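Local coordinates for kcn28 (Kitasatospora, PDB 6J31), which is of unknown function but has the two-domain GT-B fold and holds (2E,2'E)-3,3'-(1,2-phenylene)di(prop-2-enoic acid) in a pocket, at residues Y37-D40 and P41-A45; A94-E98 and D99-V103; V250-F253 and A254-D258; G275-P278 and P279-V283. All blocks are in the same frame, centred on the assembly; numbering follows the deposited sequence.

In the fold
From the N terminus, contact 1 (37-45) comes first and turns strand 34-39 into helix 44-49 in the N-terminal Rossmann-like domain. Contact 2 (94-103) follows, closing the loop between helix 74-96 and strand 103-107 of the same seven-stranded sheet; the two meet where A38 CB packs against Y96 OH. Contact 3 (250-258) ends helix 243-253 ahead of strand 259-264 in the second domain, and contact 4 (275-283) leads into the outermost strand 281-284. All four run in series, none crossing or enclosing another. Contacts 3 and 4 touch, A254 on P278 and V250 on V281, whereas the centres of contacts 2 and 3 lie about 57 Å apart.

Contact 1 of 4, residues Y37-D40 and P41-A45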
ATOM      1  N   TYR A  37     -17.847  -7.204  -4.767  1.00 32.91           N
ATOM      2  CA  TYR A  37     -16.506  -6.654  -4.929  1.00 31.16           C
ATOM      3  C   TYR A  37     -16.238  -6.494  -6.420  1.00 31.16           C
ATOM      4  O   TYR A  37     -16.063  -7.486  -7.135  1.00 32.88           O
ATOM      5  CB  TYR A  37     -15.471  -7.561  -4.259  1.00 29.47           C
ATOM      6  CG  TYR A  37     -14.102  -6.953  -4.057  1.00 29.13           C
ATOM      7  CD1 TYR A  37     -13.653  -5.895  -4.843  1.00 27.87           C
ATOM      8  CD2 TYR A  37     -13.258  -7.432  -3.067  1.00 29.43           C
ATOM      9  CE1 TYR A  37     -12.402  -5.346  -4.652  1.00 27.96           C
ATOM     10  CE2 TYR A  37     -12.006  -6.887  -2.870  1.00 28.95           C
ATOM     11  CZ  TYR A  37     -11.585  -5.846  -3.663  1.00 28.66           C
ATOM     12  OH  TYR A  37     -10.337  -5.300  -3.463  1.00 30.90           O
ATOM     13  N   ALA A  38     -16.194  -5.247  -6.879  1.00 28.89           N
ATOM     14  CA  ALA A  38     -15.936  -4.938  -8.277  1.00 28.05           C
ATOM     15  C   ALA A  38     -14.440  -4.759  -8.488  1.00 29.99           C
ATOM     16  O   ALA A  38     -13.811  -3.923  -7.832  1.00 30.76           O
ATOM     17  CB  ALA A  38     -16.693  -3.681  -8.705  1.00 28.91           C
ATOM     18  N   ASN A  39     -13.873  -5.551  -9.394  1.00 29.77           N
ATOM     19  CA  ASN A  39     -12.462  -5.433  -9.721  1.00 29.29           C
ATOM     20  C   ASN A  39     -12.207  -6.152 -11.038  1.00 31.15           C
ATOM     21  O   ASN A  39     -13.065  -6.877 -11.550  1.00 31.42           O
ATOM     22  CB  ASN A  39     -11.584  -5.989  -8.599  1.00 28.29           C
ATOM     23  CG  ASN A  39     -10.262  -5.264  -8.492  1.00 28.25           C
ATOM     24  OD1 ASN A  39      -9.710  -4.801  -9.493  1.00 28.45           O
ATOM     25  ND2 ASN A  39      -9.762  -5.126  -7.270  1.00 24.58           N
ATOM     26  N   ASP A  40     -11.010  -5.944 -11.576  1.00 32.59           N
ATOM     27  CA  ASP A  40     -10.623  -6.587 -12.822  1.00 33.61           C
ATOM     28  C   ASP A  40     -10.532  -8.100 -12.624  1.00 32.00           C
ATOM     29  O   ASP A  40     -10.119  -8.563 -11.559  1.00 30.02           O
ATOM     30  CB  ASP A  40      -9.287  -6.026 -13.309  1.00 36.26           C
ATOM     31  CG  ASP A  40      -8.914  -6.508 -14.704  1.00 37.84           C
ATOM     32  OD1 ASP A  40      -8.522  -7.688 -14.839  1.00 38.68           O
ATOM     33  OD2 ASP A  40      -8.997  -5.705 -15.663  1.00 38.50           O
ATOM     34  N   PRO A  41     -10.932  -8.897 -13.618  1.00 31.80           N
ATOM     35  CA  PRO A  41     -10.865 -10.356 -13.451  1.00 30.78           C
ATOM     36  C   PRO A  41      -9.460 -10.886 -13.221  1.00 27.98           C
ATOM     37  O   PRO A  41      -9.316 -12.008 -12.724  1.00 26.30           O
ATOM     38  CB  PRO A  41     -11.447 -10.884 -14.771  1.00 32.46           C
ATOM     39  CG  PRO A  41     -12.312  -9.780 -15.263  1.00 34.83           C
ATOM     40  CD  PRO A  41     -11.595  -8.522 -14.877  1.00 33.04           C
ATOM     41  N   SER A  42      -8.420 -10.110 -13.523  1.00 27.83           N
ATOM     42  CA  SER A  42      -7.065 -10.592 -13.290  1.00 28.95           C
ATOM     43  C   SER A  42      -6.790 -10.889 -11.820  1.00 28.70           C
ATOM     44  O   SER A  42      -5.865 -11.647 -11.517  1.00 30.85           O
ATOM     45  CB  SER A  42      -6.053  -9.581 -13.822  1.00 30.51           C
ATOM     46  OG  SER A  42      -6.146  -8.357 -13.123  1.00 32.51           O
ATOM     47  N   VAL A  43      -7.581 -10.331 -10.905  1.00 26.52           N
ATOM     48  CA  VAL A  43      -7.367 -10.527  -9.476  1.00 26.33           C
ATOM     49  C   VAL A  43      -8.573 -11.245  -8.885  1.00 28.34           C
ATOM     50  O   VAL A  43      -8.902 -11.075  -7.702  1.00 28.81           O
ATOM     51  CB  VAL A  43      -7.097  -9.191  -8.763  1.00 28.50           C
ATOM     52  CG1 VAL A  43      -5.810  -8.581  -9.285  1.00 27.00           C
ATOM     53  CG2 VAL A  43      -8.288  -8.227  -8.930  1.00 27.75           C
ATOM     54  N   ALA A  44      -9.237 -12.050  -9.718  1.00 28.12           N
ATOM     55  CA  ALA A  44     -10.413 -12.789  -9.273  1.00 27.71           C
ATOM     56  C   ALA A  44     -10.079 -13.739  -8.133  1.00 27.68           C
ATOM     57  O   ALA A  44     -10.932 -14.006  -7.280  1.00 29.80           O
ATOM     58  CB  ALA A  44     -11.025 -13.557 -10.447  1.00 25.52           C
ATOM     59  N   ALA A  45      -8.858 -14.275  -8.110  1.00 27.65           N
ATOM     60  CA  ALA A  45      -8.474 -15.170  -7.023  1.00 28.37           C
ATOM     61  C   ALA A  45      -8.534 -14.456  -5.676  1.00 29.88           C
ATOM     62  O   ALA A  45      -9.164 -14.943  -4.730  1.00 31.68           O
ATOM     63  CB  ALA A  45      -7.075 -15.735  -7.274  1.00 26.16           C
TER
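With chi1 at -172°, D40 carries its carboxylate forward along the chain, and S42, with chi1 at 64°, tucks OG between its own N and carbonyl carbon; S42 OG and S42 N thereby both reach D40 OD1. This oxygen takes two bonds. Its anti lone pair receives S42 N at 2.8 Å in a nearly straight bond (167° at the hydrogen), while S42 OG comes from well above the carboxylate plane at 3.0 Å. Two donors on one oxygen should hold the carboxylate against rotation, and the other oxygen, OD2, is held in turn by the backbone N of S59.

The bond from OD1 to the amide two residues on makes an Asx turn, and the backbone adds V43 N to D40 O at 3.2 Å. The chain thereby bends from strand 34-39 into helix 44-49, the first link of a beta-alpha-beta unit that returns through strand 53-56 in the parallel sheet of the N-terminal Rossmann-like domain. V43 stands at the N-cap position of that helix.

P41 lies crosswise to D40, its CD 3.4 Å from D40 CG. Farther along, V43 CG2 rests against the N39 amide, 3.6 Å from CG, the two side chains crossing at about a right angle. The same methyl lies 3.2 Å from D40 O. N39 is itself tied back: its OD1 accepts D40 N at 2.7 Å, in the carbonyl plane and on a lone pair, and its ND2 makes a weak bond to V12 O. The N39 side chain sits about 13 Å from the bound (2E,2'E)-3,3'-(1,2-phenylene)di(prop-2-enoic acid).

Contact 2 of 4, residues A94-E98 and D99-V103; sequences AAYEE and DRPDV
Y96 and P101 form the buried side of this contact, where carbon packs on carbon, Y96 CD1 standing 4.0 Å from P101 CD with the two side chains crossing at about a right angle. The ring edge also meets D99 O, which lies near the ring plane 3.5 Å from CD1. F104 meets the Y96 ring edge-to-face, and T36 OG1 is hydrogen-bonded to the buried Y96 OH.

The other side is polar and more open to solvent, with R100 exposed and E97 partly so. The R100 chain stays straight alongside E97, which bends at chi2 (69°) to bring its carboxylate round, and engages it through NE and NH2: NH2 forms a salt bridge to OE2 at 2.9 Å, and NE reaches the backbone oxygen E97 O at 3.3 Å. OE2 lies in the guanidinium plane, yet the carboxylate is turned 72° from it and meets NH2 from above its own plane. W120 adds a cation-pi partner for R100. D99 directs its carboxylate elsewhere, to a salt bridge with R34.

Between the two sides D99 N bonds to Y96 O at 3.1 Å. That closes the type I beta turn Y96-D99, between helix 74-96 and strand 103-107, a helix-to-strand connection of the Rossmann-like domain.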
ATOM      1  N   ALA A  94     -23.519  -0.037 -15.110  1.00 30.96           N
ATOM      2  CA  ALA A  94     -24.249  -1.157 -15.697  1.00 30.82           C
ATOM      3  C   ALA A  94     -24.413  -2.299 -14.701  1.00 30.35           C
ATOM      4  O   ALA A  94     -25.481  -2.919 -14.625  1.00 30.85           O
ATOM      5  CB  ALA A  94     -23.534  -1.635 -16.960  1.00 30.30           C
ATOM      6  N   ALA A  95     -23.364  -2.600 -13.935  1.00 28.39           N
ATOM      7  CA  ALA A  95     -23.422  -3.729 -13.013  1.00 30.00           C
ATOM      8  C   ALA A  95     -24.405  -3.484 -11.869  1.00 29.54           C
ATOM      9  O   ALA A  95     -25.103  -4.409 -11.441  1.00 28.83           O
ATOM     10  CB  ALA A  95     -22.028  -4.032 -12.467  1.00 31.02           C
ATOM     11  N   TYR A  96     -24.472  -2.255 -11.354  1.00 28.77           N
ATOM     12  CA  TYR A  96     -25.228  -1.976 -10.138  1.00 28.57           C
ATOM     13  C   TYR A  96     -26.547  -1.254 -10.376  1.00 30.59           C
ATOM     14  O   TYR A  96     -27.259  -0.978  -9.405  1.00 29.81           O
ATOM     15  CB  TYR A  96     -24.371  -1.154  -9.168  1.00 28.41           C
ATOM     16  CG  TYR A  96     -23.280  -1.948  -8.490  1.00 27.51           C
ATOM     17  CD1 TYR A  96     -23.576  -2.827  -7.455  1.00 25.56           C
ATOM     18  CD2 TYR A  96     -21.956  -1.831  -8.893  1.00 27.24           C
ATOM     19  CE1 TYR A  96     -22.583  -3.555  -6.831  1.00 25.32           C
ATOM     20  CE2 TYR A  96     -20.958  -2.556  -8.279  1.00 25.97           C
ATOM     21  CZ  TYR A  96     -21.275  -3.417  -7.248  1.00 25.51           C
ATOM     22  OH  TYR A  96     -20.279  -4.143  -6.633  1.00 25.73           O
ATOM     23  N   GLU A  97     -26.915  -0.990 -11.634  1.00 35.40           N
ATOM     24  CA  GLU A  97     -28.099  -0.179 -11.923  1.00 39.58           C
ATOM     25  C   GLU A  97     -29.349  -0.757 -11.280  1.00 40.97           C
ATOM     26  O   GLU A  97     -30.160  -0.022 -10.703  1.00 39.33           O
ATOM     27  CB  GLU A  97     -28.298  -0.073 -13.434  1.00 42.46           C
ATOM     28  CG  GLU A  97     -29.582   0.621 -13.851  1.00 44.12           C
ATOM     29  CD  GLU A  97     -29.578   2.102 -13.538  1.00 45.33           C
ATOM     30  OE1 GLU A  97     -28.598   2.785 -13.907  1.00 44.90           O
ATOM     31  OE2 GLU A  97     -30.560   2.585 -12.937  1.00 46.29           O
ATOM     32  N   GLU A  98     -29.522  -2.070 -11.374  1.00 43.84           N
ATOM     33  CA  GLU A  98     -30.698  -2.763 -10.876  1.00 47.57           C
ATOM     34  C   GLU A  98     -30.434  -3.456  -9.545  1.00 43.86           C
ATOM     35  O   GLU A  98     -31.304  -4.176  -9.049  1.00 40.95           O
ATOM     36  CB  GLU A  98     -31.134  -3.800 -11.913  1.00 55.71           C
ATOM     37  CG  GLU A  98     -31.328  -3.250 -13.331  1.00 63.45           C
ATOM     38  CD  GLU A  98     -32.757  -2.895 -13.675  1.00 71.50           C
ATOM     39  OE1 GLU A  98     -33.165  -1.734 -13.455  1.00 75.60           O
ATOM     40  OE2 GLU A  98     -33.466  -3.786 -14.189  1.00 74.45           O
ATOM     41  N   ASP A  99     -29.242  -3.282  -8.979  1.00 43.96           N
ATOM     42  CA  ASP A  99     -28.826  -3.954  -7.751  1.00 42.93           C
ATOM     43  C   ASP A  99     -28.035  -2.981  -6.882  1.00 38.45           C
ATOM     44  O   ASP A  99     -26.912  -3.259  -6.457  1.00 36.45           O
ATOM     45  CB  ASP A  99     -27.998  -5.194  -8.084  1.00 47.00           C
ATOM     46  CG  ASP A  99     -28.018  -6.230  -6.981  1.00 50.14           C
ATOM     47  OD1 ASP A  99     -28.771  -6.053  -6.003  1.00 53.24           O
ATOM     48  OD2 ASP A  99     -27.273  -7.225  -7.092  1.00 53.91           O
ATOM     49  N   ARG A 100     -28.618  -1.819  -6.615  1.00 35.10           N
ATOM     50  CA  ARG A 100     -27.863  -0.744  -5.989  1.00 33.93           C
ATOM     51  C   ARG A 100     -27.526  -1.081  -4.537  1.00 32.93           C
ATOM     52  O   ARG A 100     -28.382  -1.564  -3.793  1.00 34.50           O
ATOM     53  CB  ARG A 100     -28.644   0.562  -6.068  1.00 33.20           C
ATOM     54  CG  ARG A 100     -28.952   0.962  -7.496  1.00 31.21           C
ATOM     55  CD  ARG A 100     -29.636   2.305  -7.558  1.00 33.58           C
ATOM     56  NE  ARG A 100     -29.880   2.722  -8.933  1.00 35.18           N
ATOM     57  CZ  ARG A 100     -30.298   3.932  -9.277  1.00 37.77           C
ATOM     58  NH1 ARG A 100     -30.507   4.850  -8.344  1.00 39.90           N
ATOM     59  NH2 ARG A 100     -30.499   4.229 -10.552  1.00 38.34           N
ATOM     60  N   PRO A 101     -26.299  -0.818  -4.105  1.00 31.43           N
ATOM     61  CA  PRO A 101     -25.898  -1.174  -2.742  1.00 32.47           C
ATOM     62  C   PRO A 101     -26.304  -0.108  -1.734  1.00 31.93           C
ATOM     63  O   PRO A 101     -26.689   1.011  -2.084  1.00 31.64           O
ATOM     64  CB  PRO A 101     -24.374  -1.277  -2.851  1.00 32.19           C
ATOM     65  CG  PRO A 101     -24.038  -0.223  -3.869  1.00 31.78           C
ATOM     66  CD  PRO A 101     -25.182  -0.240  -4.873  1.00 30.69           C
ATOM     67  N   ASP A 102     -26.250  -0.500  -0.458  1.00 31.94           N
ATOM     68  CA  ASP A 102     -26.511   0.441   0.626  1.00 35.47           C
ATOM     69  C   ASP A 102     -25.350   1.403   0.834  1.00 34.62           C
ATOM     70  O   ASP A 102     -25.555   2.526   1.308  1.00 33.91           O
ATOM     71  CB  ASP A 102     -26.818  -0.319   1.914  1.00 39.81           C
ATOM     72  CG  ASP A 102     -28.110  -1.095   1.825  1.00 44.48           C
ATOM     73  OD1 ASP A 102     -29.131  -0.480   1.454  1.00 49.45           O
ATOM     74  OD2 ASP A 102     -28.107  -2.310   2.116  1.00 45.19           O
ATOM     75  N   VAL A 103     -24.131   0.977   0.514  1.00 33.64           N
ATOM     76  CA  VAL A 103     -22.962   1.833   0.644  1.00 32.34           C
ATOM     77  C   VAL A 103     -21.919   1.366  -0.361  1.00 32.33           C
ATOM     78  O   VAL A 103     -21.816   0.176  -0.671  1.00 32.24           O
ATOM     79  CB  VAL A 103     -22.418   1.821   2.094  1.00 31.78           C
ATOM     80  CG1 VAL A 103     -22.030   0.415   2.505  1.00 31.22           C
ATOM     81  CG2 VAL A 103     -21.239   2.768   2.241  1.00 25.31           C
TER

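Contact 3 of 4, residues V250-F253 and A254-D258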
ATOM      1  N   VAL A 250      25.107  -9.741  -1.022  1.00 82.58           N
ATOM      2  CA  VAL A 250      25.858 -10.974  -0.796  1.00 85.42           C
ATOM      3  C   VAL A 250      27.298 -10.647  -0.419  1.00 87.07           C
ATOM      4  O   VAL A 250      27.882 -11.284   0.463  1.00 88.11           O
ATOM      5  CB  VAL A 250      25.768 -11.924  -2.008  1.00 87.19           C
ATOM      6  CG1 VAL A 250      24.356 -12.456  -2.159  1.00 87.24           C
ATOM      7  CG2 VAL A 250      26.205 -11.246  -3.283  1.00 87.93           C
ATOM      8  N   GLU A 251      27.886  -9.634  -1.064  1.00 87.66           N
ATOM      9  CA  GLU A 251      29.242  -9.217  -0.712  1.00 89.43           C
ATOM     10  C   GLU A 251      29.324  -8.802   0.753  1.00 88.15           C
ATOM     11  O   GLU A 251      30.352  -9.007   1.407  1.00 88.58           O
ATOM     12  CB  GLU A 251      29.696  -8.068  -1.612  1.00 91.40           C
ATOM     13  CG  GLU A 251      30.969  -7.377  -1.135  1.00 93.33           C
ATOM     14  CD  GLU A 251      31.378  -6.214  -2.015  1.00 94.45           C
ATOM     15  OE1 GLU A 251      30.670  -5.934  -3.005  1.00 94.15           O
ATOM     16  OE2 GLU A 251      32.402  -5.568  -1.706  1.00 95.33           O
ATOM     17  N   VAL A 252      28.267  -8.178   1.273  1.00 85.92           N
ATOM     18  CA  VAL A 252      28.266  -7.765   2.674  1.00 84.34           C
ATOM     19  C   VAL A 252      28.100  -8.972   3.588  1.00 83.65           C
ATOM     20  O   VAL A 252      28.877  -9.174   4.530  1.00 85.13           O
ATOM     21  CB  VAL A 252      27.167  -6.718   2.924  1.00 83.54           C
ATOM     22  CG1 VAL A 252      26.936  -6.546   4.416  1.00 83.16           C
ATOM     23  CG2 VAL A 252      27.550  -5.394   2.287  1.00 82.93           C
ATOM     24  N   PHE A 253      27.076  -9.787   3.336  1.00 81.91           N
ATOM     25  CA  PHE A 253      26.767 -10.876   4.254  1.00 81.58           C
ATOM     26  C   PHE A 253      27.699 -12.070   4.080  1.00 85.54           C
ATOM     27  O   PHE A 253      27.880 -12.850   5.022  1.00 86.59           O
ATOM     28  CB  PHE A 253      25.303 -11.273   4.084  1.00 77.67           C
ATOM     29  CG  PHE A 253      24.355 -10.253   4.640  1.00 74.63           C
ATOM     30  CD1 PHE A 253      23.864  -9.233   3.840  1.00 72.64           C
ATOM     31  CD2 PHE A 253      23.991 -10.284   5.973  1.00 73.52           C
ATOM     32  CE1 PHE A 253      23.010  -8.280   4.353  1.00 71.09           C
ATOM     33  CE2 PHE A 253      23.139  -9.333   6.491  1.00 72.10           C
ATOM     34  CZ  PHE A 253      22.645  -8.331   5.679  1.00 71.14           C
ATOM     35  N   ALA A 254      28.281 -12.241   2.898  1.00 88.36           N
ATOM     36  CA  ALA A 254      29.511 -13.015   2.775  1.00 91.34           C
ATOM     37  C   ALA A 254      30.677 -12.183   3.280  1.00 92.26           C
ATOM     38  O   ALA A 254      30.989 -11.153   2.681  1.00 93.29           O
ATOM     39  CB  ALA A 254      29.755 -13.435   1.329  1.00 92.18           C
ATOM     40  N   ALA A 255      31.292 -12.624   4.384  1.00 91.34           N
ATOM     41  CA  ALA A 255      32.239 -11.891   5.232  1.00 90.47           C
ATOM     42  C   ALA A 255      31.512 -11.438   6.485  1.00 88.48           C
ATOM     43  O   ALA A 255      32.096 -10.778   7.350  1.00 88.49           O
ATOM     44  CB  ALA A 255      32.907 -10.697   4.539  1.00 90.53           C
ATOM     45  N   LEU A 256      30.244 -11.827   6.600  1.00 86.67           N
ATOM     46  CA  LEU A 256      29.425 -11.554   7.778  1.00 85.71           C
ATOM     47  C   LEU A 256      28.915 -12.863   8.376  1.00 86.27           C
ATOM     48  O   LEU A 256      27.702 -13.072   8.489  1.00 85.52           O
ATOM     49  CB  LEU A 256      28.263 -10.627   7.433  1.00 83.97           C
ATOM     50  CG  LEU A 256      27.856  -9.629   8.521  1.00 83.10           C
ATOM     51  CD1 LEU A 256      29.067  -9.135   9.302  1.00 83.21           C
ATOM     52  CD2 LEU A 256      27.082  -8.461   7.925  1.00 82.06           C
ATOM     53  N   PRO A 257      29.814 -13.779   8.746  1.00 87.92           N
ATOM     54  CA  PRO A 257      29.363 -15.039   9.337  1.00 88.80           C
ATOM     55  C   PRO A 257      28.602 -14.747  10.618  1.00 89.59           C
ATOM     56  O   PRO A 257      28.686 -13.649  11.176  1.00 91.74           O
ATOM     57  CB  PRO A 257      30.667 -15.801   9.613  1.00 89.65           C
ATOM     58  CG  PRO A 257      31.700 -15.107   8.785  1.00 89.29           C
ATOM     59  CD  PRO A 257      31.280 -13.680   8.790  1.00 88.38           C
ATOM     60  N   ASP A 258      27.826 -15.742  11.050  1.00 90.37           N
ATOM     61  CA  ASP A 258      26.938 -15.694  12.210  1.00 91.12           C
ATOM     62  C   ASP A 258      25.634 -15.040  11.773  1.00 86.89           C
ATOM     63  O   ASP A 258      24.614 -15.138  12.462  1.00 85.79           O
ATOM     64  CB  ASP A 258      27.557 -14.936  13.390  1.00 94.60           C
ATOM     65  CG  ASP A 258      28.895 -15.502  13.805  1.00 97.78           C
ATOM     66  OD1 ASP A 258      29.111 -16.715  13.604  1.00 98.82           O
ATOM     67  OD2 ASP A 258      29.732 -14.732  14.324  1.00 98.89           O
TER
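V250 O accepts A254 N at 2.6 Å, the last helical bond before helix 243-253 gives way to a type II beta turn, F253-L256, on the path to strand 259-264 of the second GT-B domain. A254 CB lies 3.0 Å from the same oxygen; both distances are short, and the local geometry is doubtful. E251 is next along: its first side-chain bond leads away from the turn, and the side chain packs on P350.

V252 follows, with CG1 anti to the backbone N (chi1 166°). That branch lies over one face of the F253 ring, toward its rim, and also touches L256 CD2 at 4.0 Å, the valine and leucine side chains extending in the same direction. R354 of helix 350-362 packs on both.

F253 finishes the helix. Its ring meets L256 CD2 obliquely, 4.1 Å from CD2 of the ring, and its side chain also packs on L261 and V357. Its backbone oxygen closes the turn: A255 takes a positive phi of 103°, which brings the next amide back, and L256 N meets F253 O at 3.0 Å.

Contact 4 of 4, residues G275-P278 and P279-V283; sequences GELP and PNVEV
P278 and P279 supply the only rings of this contact, which has no aromatic or stacked group: the two puckered prolines sit next to each other in the chain, P278 CB 3.6 Å from P279 CD. Elsewhere on the P278 ring, CD looks loosely toward V281 CG2 at 4.3 Å and CG packs on A254, just past helix 243-253.

L277 reaches across to the strand. Its CD1 is pressed against V283 CG2 at 3.4 Å, tighter than an ordinary methyl contact, the two side chains crossing at about a right angle. The second branch, CD2, stands 4.4 Å from V281 CG1. V281 holds that methyl anti to its backbone N (chi1 -176°), where it also faces V250.

One backbone bond closes the bend: V281 N donates to P278 O at 3.1 Å, in the type I beta turn P278-V281 that opens into strand 281-284, an outermost strand of the second domain's parallel sheet. N280 directs ND2 to F253 O, with a weak bond to L256 O, though the first distance is doubtfully short.

With a single hydrogen bond and otherwise carbon against carbon, the bend probably owes its shape to two stiff prolines and to the leucine packing loosely on V281 and against V283.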
ATOM      1  N   GLY A 275      28.384 -19.130  -7.709  1.00141.20           N
ATOM      2  CA  GLY A 275      28.700 -20.504  -8.050  1.00147.08           C
ATOM      3  C   GLY A 275      27.866 -21.544  -7.345  1.00151.45           C
ATOM      4  O   GLY A 275      28.065 -22.745  -7.562  1.00153.13           O
ATOM      5  N   GLU A 276      26.931 -21.078  -6.516  1.00154.04           N
ATOM      6  CA  GLU A 276      25.977 -21.812  -5.687  1.00152.59           C
ATOM      7  C   GLU A 276      25.746 -20.921  -4.478  1.00146.98           C
ATOM      8  O   GLU A 276      24.984 -21.268  -3.569  1.00148.18           O
ATOM      9  CB  GLU A 276      26.443 -23.209  -5.273  1.00159.74           C
ATOM     10  CG  GLU A 276      25.324 -24.249  -5.330  1.00163.05           C
ATOM     11  CD  GLU A 276      25.718 -25.492  -6.106  1.00166.99           C
ATOM     12  OE1 GLU A 276      25.934 -25.391  -7.333  1.00168.15           O
ATOM     13  OE2 GLU A 276      25.823 -26.571  -5.485  1.00168.51           O
ATOM     14  N   LEU A 277      26.476 -19.789  -4.462  1.00128.98           N
ATOM     15  CA  LEU A 277      26.420 -18.696  -3.499  1.00111.32           C
ATOM     16  C   LEU A 277      27.260 -19.027  -2.273  1.00102.87           C
ATOM     17  O   LEU A 277      27.558 -20.202  -2.025  1.00104.25           O
ATOM     18  CB  LEU A 277      24.967 -18.406  -3.122  1.00106.56           C
ATOM     19  CG  LEU A 277      24.224 -17.673  -4.237  1.00103.16           C
ATOM     20  CD1 LEU A 277      22.747 -17.916  -4.072  1.00101.76           C
ATOM     21  CD2 LEU A 277      24.538 -16.184  -4.266  1.00101.86           C
ATOM     22  N   PRO A 278      27.691 -18.029  -1.503  1.00 93.41           N
ATOM     23  CA  PRO A 278      28.315 -18.331  -0.227  1.00 87.65           C
ATOM     24  C   PRO A 278      27.370 -19.140   0.631  1.00 81.65           C
ATOM     25  O   PRO A 278      26.136 -19.034   0.496  1.00 79.92           O
ATOM     26  CB  PRO A 278      28.571 -16.943   0.377  1.00 87.85           C
ATOM     27  CG  PRO A 278      28.647 -16.037  -0.793  1.00 88.93           C
ATOM     28  CD  PRO A 278      27.635 -16.578  -1.752  1.00 90.34           C
ATOM     29  N   PRO A 279      27.894 -19.960   1.539  1.00 78.27           N
ATOM     30  CA  PRO A 279      26.993 -20.639   2.481  1.00 76.21           C
ATOM     31  C   PRO A 279      26.155 -19.684   3.302  1.00 75.13           C
ATOM     32  O   PRO A 279      25.166 -20.114   3.900  1.00 74.35           O
ATOM     33  CB  PRO A 279      27.946 -21.416   3.385  1.00 76.06           C
ATOM     34  CG  PRO A 279      29.226 -20.635   3.320  1.00 76.59           C
ATOM     35  CD  PRO A 279      29.309 -20.150   1.898  1.00 77.31           C
ATOM     36  N   ASN A 280      26.514 -18.409   3.368  1.00 74.79           N
ATOM     37  CA  ASN A 280      25.692 -17.467   4.112  1.00 74.08           C
ATOM     38  C   ASN A 280      24.353 -17.187   3.428  1.00 70.57           C
ATOM     39  O   ASN A 280      23.330 -17.028   4.100  1.00 68.81           O
ATOM     40  CB  ASN A 280      26.468 -16.169   4.330  1.00 76.00           C
ATOM     41  CG  ASN A 280      26.774 -15.977   5.764  1.00 77.24           C
ATOM     42  OD1 ASN A 280      26.641 -16.924   6.535  1.00 77.59           O
ATOM     43  ND2 ASN A 280      27.157 -14.767   6.156  1.00 77.32           N
ATOM     44  N   VAL A 281      24.325 -17.122   2.097  1.00 68.49           N
ATOM     45  CA  VAL A 281      23.194 -16.559   1.368  1.00 64.47           C
ATOM     46  C   VAL A 281      22.287 -17.671   0.854  1.00 62.40           C
ATOM     47  O   VAL A 281      22.762 -18.708   0.375  1.00 65.52           O
ATOM     48  CB  VAL A 281      23.697 -15.677   0.210  1.00 62.65           C
ATOM     49  CG1 VAL A 281      22.523 -14.996  -0.509  1.00 60.85           C
ATOM     50  CG2 VAL A 281      24.690 -14.675   0.742  1.00 62.48           C
ATOM     51  N   GLU A 282      20.974 -17.476   0.991  1.00 58.88           N
ATOM     52  CA  GLU A 282      19.988 -18.322   0.336  1.00 56.28           C
ATOM     53  C   GLU A 282      19.099 -17.372  -0.445  1.00 54.18           C
ATOM     54  O   GLU A 282      18.676 -16.337   0.083  1.00 56.02           O
ATOM     55  CB  GLU A 282      19.187 -19.195   1.328  1.00 56.47           C
ATOM     56  CG  GLU A 282      17.979 -18.546   1.971  1.00 55.21           C
ATOM     57  CD  GLU A 282      17.314 -19.440   2.997  1.00 53.46           C
ATOM     58  OE1 GLU A 282      18.026 -20.047   3.824  1.00 52.87           O
ATOM     59  OE2 GLU A 282      16.073 -19.557   2.963  1.00 52.82           O
ATOM     60  N   VAL A 283      18.885 -17.677  -1.719  1.00 51.77           N
ATOM     61  CA  VAL A 283      18.206 -16.775  -2.639  1.00 49.22           C
ATOM     62  C   VAL A 283      16.873 -17.383  -3.043  1.00 48.55           C
ATOM     63  O   VAL A 283      16.764 -18.601  -3.224  1.00 47.92           O
ATOM     64  CB  VAL A 283      19.100 -16.471  -3.857  1.00 47.73           C
ATOM     65  CG1 VAL A 283      18.339 -15.709  -4.899  1.00 46.68           C
ATOM     66  CG2 VAL A 283      20.288 -15.639  -3.413  1.00 47.34           C
TER